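Local coordinates for receptor-like protein kinase ANXUR1 (Arabidopsis thaliana, PDB 6FIG), which is a receptor-like kinase of the malectin-like family, probably involved in plant reproduction, whose glycosylated ectodomain binds calcium, at residues Arg209-Asp214 with Gly366-Lys371. Sequence-based numbering, arbitrary orientation.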
ATOM      1  N   ARG A 209       1.754   4.576  -9.873  1.00 21.96           N
ATOM      2  CA  ARG A 209       2.015   5.230 -11.147  1.00 21.06           C
ATOM      3  C   ARG A 209       3.136   6.255 -10.991  1.00 21.99           C
ATOM      4  O   ARG A 209       3.200   6.975  -9.998  1.00 22.58           O
ATOM      5  CB  ARG A 209       0.786   5.982 -11.649  1.00 20.64           C
ATOM      6  CG  ARG A 209      -0.420   5.105 -11.927  1.00 20.14           C
ATOM      7  CD  ARG A 209      -1.708   5.920 -12.013  1.00 20.02           C
ATOM      8  NE  ARG A 209      -1.991   6.569 -10.750  1.00 20.05           N
ATOM      9  CZ  ARG A 209      -3.093   7.268 -10.461  1.00 20.47           C
ATOM     10  NH1 ARG A 209      -4.064   7.439 -11.348  1.00 20.62           N
ATOM     11  NH2 ARG A 209      -3.191   7.835  -9.269  1.00 21.29           N
ATOM     12  N   THR A 210       4.014   6.310 -11.979  1.00 22.26           N
ATOM     13  CA  THR A 210       5.045   7.324 -12.025  1.00 23.71           C
ATOM     14  C   THR A 210       4.524   8.495 -12.855  1.00 22.84           C
ATOM     15  O   THR A 210       3.996   8.294 -13.933  1.00 23.01           O
ATOM     16  CB  THR A 210       6.328   6.763 -12.642  1.00 25.41           C
ATOM     17  OG1 THR A 210       6.740   5.642 -11.858  1.00 27.83           O
ATOM     18  CG2 THR A 210       7.432   7.789 -12.621  1.00 27.22           C
ATOM     19  N   TRP A 211       4.683   9.711 -12.343  1.00 22.97           N
ATOM     20  CA  TRP A 211       4.283  10.928 -13.083  1.00 22.81           C
ATOM     21  C   TRP A 211       5.567  11.666 -13.475  1.00 24.09           C
ATOM     22  O   TRP A 211       6.333  12.081 -12.615  1.00 27.31           O
ATOM     23  CB  TRP A 211       3.371  11.805 -12.244  1.00 22.40           C
ATOM     24  CG  TRP A 211       2.136  11.140 -11.737  1.00 21.34           C
ATOM     25  CD1 TRP A 211       2.052  10.195 -10.727  1.00 21.96           C
ATOM     26  CD2 TRP A 211       0.801  11.316 -12.230  1.00 20.70           C
ATOM     27  NE1 TRP A 211       0.738   9.818 -10.557  1.00 21.49           N
ATOM     28  CE2 TRP A 211      -0.045  10.483 -11.468  1.00 20.55           C
ATOM     29  CE3 TRP A 211       0.230  12.135 -13.226  1.00 20.14           C
ATOM     30  CZ2 TRP A 211      -1.408  10.418 -11.686  1.00 20.51           C
ATOM     31  CZ3 TRP A 211      -1.120  12.078 -13.421  1.00 20.15           C
ATOM     32  CH2 TRP A 211      -1.928  11.231 -12.663  1.00 20.08           C
ATOM     33  N   TYR A 212       5.817  11.818 -14.766  1.00 23.97           N
ATOM     34  CA  TYR A 212       7.104  12.341 -15.237  1.00 25.38           C
ATOM     35  C   TYR A 212       7.027  13.830 -15.554  1.00 25.15           C
ATOM     36  O   TYR A 212       5.989  14.333 -16.019  1.00 24.01           O
ATOM     37  CB  TYR A 212       7.519  11.605 -16.495  1.00 26.16           C
ATOM     38  CG  TYR A 212       7.764  10.130 -16.281  1.00 26.98           C
ATOM     39  CD1 TYR A 212       9.010   9.676 -15.908  1.00 28.62           C
ATOM     40  CD2 TYR A 212       6.736   9.201 -16.447  1.00 26.16           C
ATOM     41  CE1 TYR A 212       9.242   8.311 -15.716  1.00 29.37           C
ATOM     42  CE2 TYR A 212       6.953   7.841 -16.264  1.00 27.50           C
ATOM     43  CZ  TYR A 212       8.203   7.409 -15.893  1.00 28.61           C
ATOM     44  OH  TYR A 212       8.404   6.064 -15.704  1.00 31.08           O
ATOM     45  N   ASN A 213       8.137  14.520 -15.353  1.00 26.04           N
ATOM     46  CA  ASN A 213       8.207  15.916 -15.751  1.00 27.48           C
ATOM     47  C   ASN A 213       7.894  16.061 -17.252  1.00 26.82           C
ATOM     48  O   ASN A 213       8.255  15.201 -18.064  1.00 26.54           O
ATOM     49  CB  ASN A 213       9.560  16.518 -15.410  1.00 30.35           C
ATOM     50  CG  ASN A 213       9.685  17.950 -15.895  1.00 31.81           C
ATOM     51  OD1 ASN A 213      10.291  18.187 -16.926  1.00 34.47           O
ATOM     52  ND2 ASN A 213       9.084  18.899 -15.179  1.00 33.64           N
ATOM     53  N   ASP A 214       7.183  17.142 -17.600  1.00 26.31           N
ATOM     54  CA  ASP A 214       6.691  17.344 -18.968  1.00 25.69           C
ATOM     55  C   ASP A 214       7.651  18.030 -19.928  1.00 27.25           C
ATOM     56  O   ASP A 214       7.388  18.058 -21.123  1.00 27.61           O
ATOM     57  CB  ASP A 214       5.375  18.118 -18.949  1.00 24.71           C
ATOM     58  CG  ASP A 214       5.561  19.556 -18.550  1.00 25.48           C
ATOM     59  OD1 ASP A 214       6.223  19.795 -17.509  1.00 25.55           O
ATOM     60  OD2 ASP A 214       5.069  20.451 -19.283  1.00 24.74           O
ATOM     61  N   GLY A 366      -1.263  18.707 -14.951  1.00 19.99           N
ATOM     62  CA  GLY A 366      -0.934  17.308 -15.211  1.00 19.59           C
ATOM     63  C   GLY A 366      -1.526  16.880 -16.528  1.00 19.60           C
ATOM     64  O   GLY A 366      -2.467  17.515 -17.041  1.00 18.93           O
ATOM     65  N   LEU A 367      -1.017  15.770 -17.065  1.00 18.91           N
ATOM     66  CA  LEU A 367      -1.505  15.270 -18.338  1.00 19.80           C
ATOM     67  C   LEU A 367      -1.324  13.776 -18.443  1.00 19.92           C
ATOM     68  O   LEU A 367      -0.222  13.295 -18.260  1.00 20.65           O
ATOM     69  CB  LEU A 367      -0.766  15.934 -19.499  1.00 20.62           C
ATOM     70  CG  LEU A 367      -1.166  15.546 -20.925  1.00 22.19           C
ATOM     71  CD1 LEU A 367      -2.638  15.823 -21.249  1.00 22.51           C
ATOM     72  CD2 LEU A 367      -0.262  16.273 -21.897  1.00 24.18           C
ATOM     73  N   GLU A 368      -2.389  13.082 -18.810  1.00 19.20           N
ATOM     74  CA  GLU A 368      -2.289  11.660 -19.142  1.00 19.53           C
ATOM     75  C   GLU A 368      -2.858  11.448 -20.520  1.00 19.93           C
ATOM     76  O   GLU A 368      -3.839  12.093 -20.909  1.00 19.93           O
ATOM     77  CB  GLU A 368      -3.039  10.830 -18.136  1.00 19.93           C
ATOM     78  CG  GLU A 368      -2.470  10.928 -16.738  1.00 20.37           C
ATOM     79  CD  GLU A 368      -3.363  10.263 -15.731  1.00 20.23           C
ATOM     80  OE1 GLU A 368      -4.402  10.846 -15.363  1.00 20.27           O
ATOM     81  OE2 GLU A 368      -3.092   9.083 -15.330  1.00 21.19           O
ATOM     82  N   ILE A 369      -2.247  10.531 -21.267  1.00 19.00           N
ATOM     83  CA  ILE A 369      -2.716  10.168 -22.594  1.00 20.05           C
ATOM     84  C   ILE A 369      -2.940   8.662 -22.605  1.00 19.27           C
ATOM     85  O   ILE A 369      -2.010   7.918 -22.284  1.00 19.71           O
ATOM     86  CB  ILE A 369      -1.740  10.586 -23.688  1.00 20.73           C
ATOM     87  CG1 ILE A 369      -1.536  12.115 -23.619  1.00 21.88           C
ATOM     88  CG2 ILE A 369      -2.260  10.132 -25.046  1.00 21.63           C
ATOM     89  CD1 ILE A 369      -0.580  12.670 -24.619  1.00 23.49           C
ATOM     90  N   PHE A 370      -4.160   8.250 -22.935  1.00 18.60           N
ATOM     91  CA  PHE A 370      -4.529   6.821 -23.016  1.00 18.95           C
ATOM     92  C   PHE A 370      -4.971   6.430 -24.421  1.00 20.29           C
ATOM     93  O   PHE A 370      -5.707   7.161 -25.075  1.00 20.09           O
ATOM     94  CB  PHE A 370      -5.692   6.547 -22.085  1.00 19.74           C
ATOM     95  CG  PHE A 370      -5.409   6.896 -20.662  1.00 19.78           C
ATOM     96  CD1 PHE A 370      -4.675   6.035 -19.847  1.00 20.19           C
ATOM     97  CD2 PHE A 370      -5.870   8.086 -20.129  1.00 20.02           C
ATOM     98  CE1 PHE A 370      -4.400   6.386 -18.531  1.00 20.68           C
ATOM     99  CE2 PHE A 370      -5.593   8.421 -18.815  1.00 20.23           C
ATOM    100  CZ  PHE A 370      -4.862   7.577 -18.032  1.00 20.57           C
ATOM    101  N   LYS A 371      -4.508   5.274 -24.884  1.00 19.56           N
ATOM    102  CA  LYS A 371      -5.027   4.649 -26.107  1.00 20.69           C
ATOM    103  C   LYS A 371      -6.227   3.798 -25.786  1.00 21.11           C
ATOM    104  O   LYS A 371      -6.137   2.966 -24.898  1.00 20.97           O
ATOM    105  CB  LYS A 371      -3.949   3.754 -26.699  1.00 21.13           C
ATOM    106  CG  LYS A 371      -4.294   3.087 -28.007  1.00 21.94           C
ATOM    107  CD  LYS A 371      -3.302   1.972 -28.317  1.00 22.69           C
ATOM    108  CE  LYS A 371      -1.943   2.504 -28.711  1.00 23.20           C
ATOM    109  NZ  LYS A 371      -0.979   1.388 -28.794  1.00 24.38           N
TER
HETATM  110  O   HOH W   1      -4.215   6.978 -14.189  1.00 23.39           O
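The benzo ring of W211 lies against the carboxylate end of E368, with CH2 of W211 3.5 Å from CD of E368 and CZ3 of W211 3.8 Å from CG of E368. The two flat groups meet aslant, their planes 43° apart. E368 reaches the indole because its chain runs extended beyond CG (chi2 171°), bringing the carboxylate up to the ring. R209 completes the group: CZ2 of W211 sits over the centre of its guanidinium, 3.8 Å above the plane, while NH2 of R209 lies at the indole edge, in the ring plane. NH1 of R209 stays 4.4 Å from OE2 of E368, with the oxygen well out of the guanidinium plane, so no direct salt bridge forms. A water spans the gap instead, accepting from NH1 of R209 at 2.9 Å and donating to OE2 of E368 at 2.6 Å. Both charges have firmer partners: R209 pairs with D203, while E368 joins R190 and H285 of strand 278-287. The contact thus joins the loop leading into strand 212-213 to strand 363-372, across strand 185-192, which pairs with both, and the buried carboxylate, gripped by R190, H285 and water, is probably kept ionised beside the indole.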